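Local coordinates for protein BCL2-like 10 (PDB 6FBX) that acts as a pro-survival member of the Bcl-2 family in zebrafish, regulating apoptosis by binding BH3 motifs such as that of Bad, at residues A[10-21]-A[115-126]. Sequence-based numbering, arbitrary orientation.
Sequences REQTLLLAEDYI and SRRLAETIADYL
Arg10 lies alongside Asp124, both side chains pointing the same way, and its NE donates to Asp124 OD2 at 2.8 Å. The bond is somewhat bent (N-H...O 147°): OD2 sits near the guanidinium edge, while NE comes from above the carboxylate plane. A bend at chi2 (-105°) turns the chain along the partner helix, bringing NH1 within 3.7 Å of Glu120 CB and into a long ion pair with Glu120 OE1 at 4.0 Å. With Arg10 replaced by an alanine, Asp124 would probably lose its salt-bridge partner and the methyl of Ala123 its cover from CG.

Beyond the charges, the two segments run roughly antiparallel (145° between their directions), their axes 8.0 Å apart at closest approach, and mesh knobs-into-holes. Leu14 drops between Ala119, Ala123, Arg116 and Glu120, its CB against Ala123 CB at 3.8 Å and CD1 against the Ala119 backbone. In return Ala119 fills a hole made by Leu14, Ala17, Glu18 and Ile21, with Ala119 CB 3.8 Å from Ile21 CD1. Thr13 turns CG2 onto Ala123 CA, while its OG1 bonds to Leu9 O and Trp140 NE1.

This pairs helix 2-24 with helix 112-129 in the Bcl-2 helical bundle; helix 88-107 packs on Ile21 and Ile122, and helix 69-80 on Thr121.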
ATOM      1  N   ARG A  10      11.086   1.435   8.589  1.00 23.66           N
ATOM      2  CA  ARG A  10      10.888   2.259   7.403  1.00 25.05           C
ATOM      3  C   ARG A  10      11.670   1.702   6.219  1.00 23.99           C
ATOM      4  O   ARG A  10      11.146   1.620   5.102  1.00 23.84           O
ATOM      5  CB  ARG A  10      11.293   3.703   7.701  1.00 28.60           C
ATOM      6  CG  ARG A  10      10.816   4.713   6.667  1.00 32.89           C
ATOM      7  CD  ARG A  10      11.937   5.180   5.753  1.00 36.00           C
ATOM      8  NE  ARG A  10      11.476   6.206   4.820  1.00 36.14           N
ATOM      9  CZ  ARG A  10      12.200   6.698   3.820  1.00 38.87           C
ATOM     10  NH1 ARG A  10      11.686   7.631   3.029  1.00 38.80           N
ATOM     11  NH2 ARG A  10      13.437   6.265   3.608  1.00 42.07           N
ATOM     12  N   GLU A  11      12.916   1.284   6.447  1.00 24.92           N
ATOM     13  CA  GLU A  11      13.717   0.750   5.350  1.00 27.42           C
ATOM     14  C   GLU A  11      13.181  -0.598   4.877  1.00 25.61           C
ATOM     15  O   GLU A  11      13.143  -0.862   3.668  1.00 27.85           O
ATOM     16  CB  GLU A  11      15.179   0.627   5.777  1.00 35.95           C
ATOM     17  CG  GLU A  11      16.110   0.188   4.655  1.00 47.04           C
ATOM     18  CD  GLU A  11      15.960   1.041   3.405  1.00 56.62           C
ATOM     19  OE1 GLU A  11      16.062   2.282   3.512  1.00 61.17           O
ATOM     20  OE2 GLU A  11      15.723   0.469   2.319  1.00 60.14           O
ATOM     21  N   GLN A  12      12.771  -1.466   5.806  1.00 25.35           N
ATOM     22  CA  GLN A  12      12.188  -2.745   5.414  1.00 23.49           C
ATOM     23  C   GLN A  12      10.929  -2.537   4.583  1.00 22.57           C
ATOM     24  O   GLN A  12      10.706  -3.237   3.586  1.00 25.19           O
ATOM     25  CB  GLN A  12      11.867  -3.587   6.649  1.00 23.22           C
ATOM     26  CG  GLN A  12      13.081  -3.997   7.461  1.00 25.50           C
ATOM     27  CD  GLN A  12      13.971  -4.964   6.715  1.00 29.29           C
ATOM     28  OE1 GLN A  12      13.583  -6.102   6.450  1.00 32.07           O
ATOM     29  NE2 GLN A  12      15.168  -4.514   6.359  1.00 31.07           N
ATOM     30  N   THR A  13      10.090  -1.581   4.986  1.00 21.93           N
ATOM     31  CA  THR A  13       8.864  -1.298   4.250  1.00 20.37           C
ATOM     32  C   THR A  13       9.170  -0.689   2.886  1.00 22.37           C
ATOM     33  O   THR A  13       8.510  -1.017   1.893  1.00 22.68           O
ATOM     34  CB  THR A  13       7.972  -0.364   5.068  1.00 20.99           C
ATOM     35  OG1 THR A  13       7.711  -0.952   6.350  1.00 23.34           O
ATOM     36  CG2 THR A  13       6.651  -0.106   4.356  1.00 21.34           C
ATOM     37  N   LEU A  14      10.164   0.199   2.816  1.00 23.41           N
ATOM     38  CA  LEU A  14      10.519   0.814   1.543  1.00 23.25           C
ATOM     39  C   LEU A  14      10.932  -0.241   0.526  1.00 24.93           C
ATOM     40  O   LEU A  14      10.480  -0.223  -0.625  1.00 25.63           O
ATOM     41  CB  LEU A  14      11.640   1.834   1.751  1.00 24.52           C
ATOM     42  CG  LEU A  14      12.091   2.618   0.515  1.00 28.58           C
ATOM     43  CD1 LEU A  14      10.957   3.467  -0.045  1.00 31.99           C
ATOM     44  CD2 LEU A  14      13.292   3.480   0.848  1.00 30.24           C
ATOM     45  N   LEU A  15      11.800  -1.171   0.933  1.00 24.06           N
ATOM     46  CA  LEU A  15      12.199  -2.251   0.036  1.00 26.79           C
ATOM     47  C   LEU A  15      10.987  -3.033  -0.450  1.00 25.25           C
ATOM     48  O   LEU A  15      10.891  -3.379  -1.633  1.00 25.08           O
ATOM     49  CB  LEU A  15      13.185  -3.184   0.743  1.00 30.89           C
ATOM     50  CG  LEU A  15      14.545  -2.588   1.118  1.00 37.91           C
ATOM     51  CD1 LEU A  15      15.308  -3.530   2.040  1.00 39.91           C
ATOM     52  CD2 LEU A  15      15.365  -2.288  -0.127  1.00 42.46           C
ATOM     53  N   LEU A  16      10.048  -3.317   0.453  1.00 22.25           N
ATOM     54  CA  LEU A  16       8.859  -4.074   0.085  1.00 22.54           C
ATOM     55  C   LEU A  16       7.985  -3.285  -0.883  1.00 22.62           C
ATOM     56  O   LEU A  16       7.531  -3.814  -1.905  1.00 22.69           O
ATOM     57  CB  LEU A  16       8.075  -4.440   1.345  1.00 24.93           C
ATOM     58  CG  LEU A  16       7.006  -5.519   1.199  1.00 29.83           C
ATOM     59  CD1 LEU A  16       7.646  -6.863   0.893  1.00 32.93           C
ATOM     60  CD2 LEU A  16       6.168  -5.596   2.468  1.00 31.96           C
ATOM     61  N   ALA A  17       7.746  -2.010  -0.577  1.00 20.51           N
ATOM     62  CA  ALA A  17       6.942  -1.170  -1.459  1.00 20.51           C
ATOM     63  C   ALA A  17       7.615  -0.986  -2.812  1.00 22.43           C
ATOM     64  O   ALA A  17       6.953  -1.040  -3.856  1.00 24.53           O
ATOM     65  CB  ALA A  17       6.691   0.186  -0.801  1.00 19.93           C
ATOM     66  N   GLU A  18       8.930  -0.759  -2.821  1.00 23.84           N
ATOM     67  CA  GLU A  18       9.630  -0.600  -4.090  1.00 25.49           C
ATOM     68  C   GLU A  18       9.516  -1.857  -4.940  1.00 25.02           C
ATOM     69  O   GLU A  18       9.337  -1.776  -6.161  1.00 26.47           O
ATOM     70  CB  GLU A  18      11.098  -0.252  -3.844  1.00 33.25           C
ATOM     71  CG  GLU A  18      11.323   1.184  -3.413  1.00 49.20           C
ATOM     72  CD  GLU A  18      12.792   1.556  -3.391  1.00 70.82           C
ATOM     73  OE1 GLU A  18      13.601   0.772  -2.853  1.00 79.65           O
ATOM     74  OE2 GLU A  18      13.136   2.628  -3.928  1.00 83.30           O
ATOM     75  N   ASP A  19       9.611  -3.032  -4.315  1.00 25.00           N
ATOM     76  CA  ASP A  19       9.514  -4.272  -5.077  1.00 26.07           C
ATOM     77  C   ASP A  19       8.127  -4.440  -5.680  1.00 25.55           C
ATOM     78  O   ASP A  19       7.991  -4.781  -6.862  1.00 27.30           O
ATOM     79  CB  ASP A  19       9.847  -5.476  -4.199  1.00 25.89           C
ATOM     80  CG  ASP A  19       9.617  -6.788  -4.920  1.00 28.55           C
ATOM     81  OD1 ASP A  19      10.469  -7.166  -5.750  1.00 31.18           O
ATOM     82  OD2 ASP A  19       8.569  -7.422  -4.681  1.00 28.73           O
ATOM     83  N   TYR A  20       7.078  -4.226  -4.881  1.00 25.40           N
ATOM     84  CA  TYR A  20       5.733  -4.415  -5.406  1.00 23.36           C
ATOM     85  C   TYR A  20       5.441  -3.425  -6.522  1.00 24.45           C
ATOM     86  O   TYR A  20       4.864  -3.788  -7.553  1.00 25.30           O
ATOM     87  CB  TYR A  20       4.680  -4.282  -4.304  1.00 22.24           C
ATOM     88  CG  TYR A  20       3.319  -4.640  -4.838  1.00 20.99           C
ATOM     89  CD1 TYR A  20       3.050  -5.939  -5.252  1.00 21.79           C
ATOM     90  CD2 TYR A  20       2.322  -3.683  -4.990  1.00 19.98           C
ATOM     91  CE1 TYR A  20       1.824  -6.284  -5.777  1.00 21.21           C
ATOM     92  CE2 TYR A  20       1.078  -4.024  -5.505  1.00 20.61           C
ATOM     93  CZ  TYR A  20       0.843  -5.326  -5.903  1.00 21.15           C
ATOM     94  OH  TYR A  20      -0.376  -5.681  -6.430  1.00 23.50           O
ATOM     95  N   ILE A  21       5.842  -2.166  -6.340  1.00 21.75           N
ATOM     96  CA  ILE A  21       5.617  -1.159  -7.372  1.00 23.67           C
ATOM     97  C   ILE A  21       6.352  -1.531  -8.656  1.00 25.97           C
ATOM     98  O   ILE A  21       5.801  -1.417  -9.760  1.00 27.74           O
ATOM     99  CB  ILE A  21       6.028   0.227  -6.839  1.00 25.63           C
ATOM    100  CG1 ILE A  21       4.978   0.712  -5.837  1.00 26.04           C
ATOM    101  CG2 ILE A  21       6.184   1.230  -7.974  1.00 28.66           C
ATOM    102  CD1 ILE A  21       5.402   1.915  -5.022  1.00 27.57           C
ATOM    103  N   SER A 115       6.887   6.983  -8.847  1.00 34.29           N
ATOM    104  CA  SER A 115       6.750   5.692  -8.182  1.00 35.51           C
ATOM    105  C   SER A 115       7.503   5.681  -6.858  1.00 34.57           C
ATOM    106  O   SER A 115       6.964   5.266  -5.825  1.00 34.84           O
ATOM    107  CB  SER A 115       7.264   4.576  -9.095  1.00 39.41           C
ATOM    108  OG  SER A 115       6.480   4.470 -10.267  1.00 43.42           O
ATOM    109  N   ARG A 116       8.758   6.132  -6.875  1.00 34.21           N
ATOM    110  CA  ARG A 116       9.578   6.120  -5.667  1.00 35.91           C
ATOM    111  C   ARG A 116       8.936   6.939  -4.554  1.00 31.80           C
ATOM    112  O   ARG A 116       8.950   6.530  -3.387  1.00 29.85           O
ATOM    113  CB  ARG A 116      10.977   6.649  -5.990  1.00 46.23           C
ATOM    114  CG  ARG A 116      11.920   6.781  -4.797  1.00 57.31           C
ATOM    115  CD  ARG A 116      12.771   5.541  -4.601  1.00 70.04           C
ATOM    116  NE  ARG A 116      13.649   5.674  -3.442  1.00 81.68           N
ATOM    117  CZ  ARG A 116      14.666   4.861  -3.169  1.00 90.25           C
ATOM    118  NH1 ARG A 116      14.949   3.846  -3.976  1.00 95.30           N
ATOM    119  NH2 ARG A 116      15.404   5.065  -2.087  1.00 92.55           N
ATOM    120  N   ARG A 117       8.374   8.103  -4.894  1.00 29.75           N
ATOM    121  CA  ARG A 117       7.748   8.942  -3.878  1.00 31.11           C
ATOM    122  C   ARG A 117       6.595   8.214  -3.199  1.00 24.82           C
ATOM    123  O   ARG A 117       6.407   8.331  -1.984  1.00 26.22           O
ATOM    124  CB  ARG A 117       7.260  10.249  -4.504  1.00 44.08           C
ATOM    125  CG  ARG A 117       8.349  11.053  -5.196  1.00 69.33           C
ATOM    126  CD  ARG A 117       7.761  12.214  -5.984  1.00 99.84           C
ATOM    127  NE  ARG A 117       7.545  13.401  -5.157  1.00129.92           N
ATOM    128  CZ  ARG A 117       8.348  14.464  -5.124  1.00155.02           C
ATOM    129  NH1 ARG A 117       9.441  14.518  -5.875  1.00163.93           N
ATOM    130  NH2 ARG A 117       8.052  15.486  -4.334  1.00164.31           N
ATOM    131  N   LEU A 118       5.804   7.462  -3.966  1.00 26.65           N
ATOM    132  CA  LEU A 118       4.713   6.703  -3.363  1.00 24.77           C
ATOM    133  C   LEU A 118       5.249   5.622  -2.435  1.00 23.86           C
ATOM    134  O   LEU A 118       4.692   5.390  -1.356  1.00 25.18           O
ATOM    135  CB  LEU A 118       3.829   6.094  -4.450  1.00 30.23           C
ATOM    136  CG  LEU A 118       2.758   7.020  -5.042  1.00 39.82           C
ATOM    137  CD1 LEU A 118       3.301   8.404  -5.344  1.00 51.18           C
ATOM    138  CD2 LEU A 118       2.164   6.395  -6.295  1.00 37.94           C
ATOM    139  N   ALA A 119       6.330   4.952  -2.834  1.00 23.72           N
ATOM    140  CA  ALA A 119       6.936   3.944  -1.971  1.00 25.48           C
ATOM    141  C   ALA A 119       7.410   4.559  -0.661  1.00 25.93           C
ATOM    142  O   ALA A 119       7.212   3.982   0.417  1.00 25.02           O
ATOM    143  CB  ALA A 119       8.102   3.268  -2.693  1.00 26.20           C
ATOM    144  N   GLU A 120       8.046   5.728  -0.735  1.00 26.41           N
ATOM    145  CA  GLU A 120       8.516   6.395   0.472  1.00 28.26           C
ATOM    146  C   GLU A 120       7.353   6.831   1.352  1.00 27.69           C
ATOM    147  O   GLU A 120       7.467   6.811   2.583  1.00 27.69           O
ATOM    148  CB  GLU A 120       9.382   7.598   0.096  1.00 31.13           C
ATOM    149  CG  GLU A 120      10.679   7.221  -0.597  1.00 37.85           C
ATOM    150  CD  GLU A 120      11.479   8.427  -1.043  1.00 48.12           C
ATOM    151  OE1 GLU A 120      12.676   8.507  -0.696  1.00 55.30           O
ATOM    152  OE2 GLU A 120      10.911   9.299  -1.736  1.00 51.97           O
ATOM    153  N   THR A 121       6.231   7.224   0.745  1.00 28.10           N
ATOM    154  CA  THR A 121       5.060   7.608   1.527  1.00 27.20           C
ATOM    155  C   THR A 121       4.516   6.425   2.321  1.00 24.19           C
ATOM    156  O   THR A 121       4.191   6.564   3.507  1.00 23.46           O
ATOM    157  CB  THR A 121       3.990   8.185   0.602  1.00 28.97           C
ATOM    158  OG1 THR A 121       4.506   9.362  -0.031  1.00 29.72           O
ATOM    159  CG2 THR A 121       2.729   8.545   1.374  1.00 30.20           C
ATOM    160  N   ILE A 122       4.412   5.254   1.688  1.00 21.86           N
ATOM    161  CA  ILE A 122       4.001   4.054   2.414  1.00 22.38           C
ATOM    162  C   ILE A 122       4.986   3.760   3.537  1.00 21.55           C
ATOM    163  O   ILE A 122       4.595   3.480   4.676  1.00 22.94           O
ATOM    164  CB  ILE A 122       3.878   2.854   1.457  1.00 23.34           C
ATOM    165  CG1 ILE A 122       2.690   3.037   0.509  1.00 24.68           C
ATOM    166  CG2 ILE A 122       3.730   1.546   2.245  1.00 25.47           C
ATOM    167  CD1 ILE A 122       2.629   2.000  -0.601  1.00 26.83           C
ATOM    168  N   ALA A 123       6.282   3.805   3.221  1.00 20.48           N
ATOM    169  CA  ALA A 123       7.305   3.477   4.209  1.00 23.17           C
ATOM    170  C   ALA A 123       7.243   4.422   5.403  1.00 25.07           C
ATOM    171  O   ALA A 123       7.318   3.987   6.558  1.00 25.77           O
ATOM    172  CB  ALA A 123       8.687   3.519   3.556  1.00 24.03           C
ATOM    173  N   ASP A 124       7.118   5.727   5.149  1.00 25.19           N
ATOM    174  CA  ASP A 124       7.060   6.682   6.252  1.00 28.10           C
ATOM    175  C   ASP A 124       5.829   6.450   7.118  1.00 29.10           C
ATOM    176  O   ASP A 124       5.896   6.555   8.349  1.00 28.86           O
ATOM    177  CB  ASP A 124       7.068   8.117   5.721  1.00 32.04           C
ATOM    178  CG  ASP A 124       8.430   8.548   5.210  1.00 36.92           C
ATOM    179  OD1 ASP A 124       8.489   9.471   4.369  1.00 39.14           O
ATOM    180  OD2 ASP A 124       9.444   7.960   5.640  1.00 39.31           O
ATOM    181  N   TYR A 125       4.697   6.123   6.495  1.00 27.77           N
ATOM    182  CA  TYR A 125       3.452   5.992   7.241  1.00 28.86           C
ATOM    183  C   TYR A 125       3.457   4.740   8.111  1.00 27.82           C
ATOM    184  O   TYR A 125       3.204   4.810   9.320  1.00 28.83           O
ATOM    185  CB  TYR A 125       2.265   5.972   6.278  1.00 30.36           C
ATOM    186  CG  TYR A 125       0.935   5.905   6.983  1.00 33.66           C
ATOM    187  CD1 TYR A 125       0.158   4.755   6.938  1.00 32.95           C
ATOM    188  CD2 TYR A 125       0.466   6.987   7.716  1.00 39.34           C
ATOM    189  CE1 TYR A 125      -1.058   4.691   7.589  1.00 37.03           C
ATOM    190  CE2 TYR A 125      -0.746   6.931   8.373  1.00 43.02           C
ATOM    191  CZ  TYR A 125      -1.503   5.782   8.306  1.00 43.46           C
ATOM    192  OH  TYR A 125      -2.711   5.727   8.961  1.00 48.20           O
ATOM    193  N   LEU A 126       3.748   3.584   7.518  1.00 24.31           N
ATOM    194  CA  LEU A 126       3.720   2.341   8.282  1.00 24.39           C
ATOM    195  C   LEU A 126       4.905   2.255   9.237  1.00 27.07           C
ATOM    196  O   LEU A 126       4.743   1.907  10.412  1.00 29.13           O
ATOM    197  CB  LEU A 126       3.702   1.143   7.333  1.00 23.10           C
ATOM    198  CG  LEU A 126       2.484   1.042   6.410  1.00 24.61           C
ATOM    199  CD1 LEU A 126       2.621  -0.158   5.486  1.00 25.88           C
ATOM    200  CD2 LEU A 126       1.184   0.962   7.202  1.00 26.64           C
TER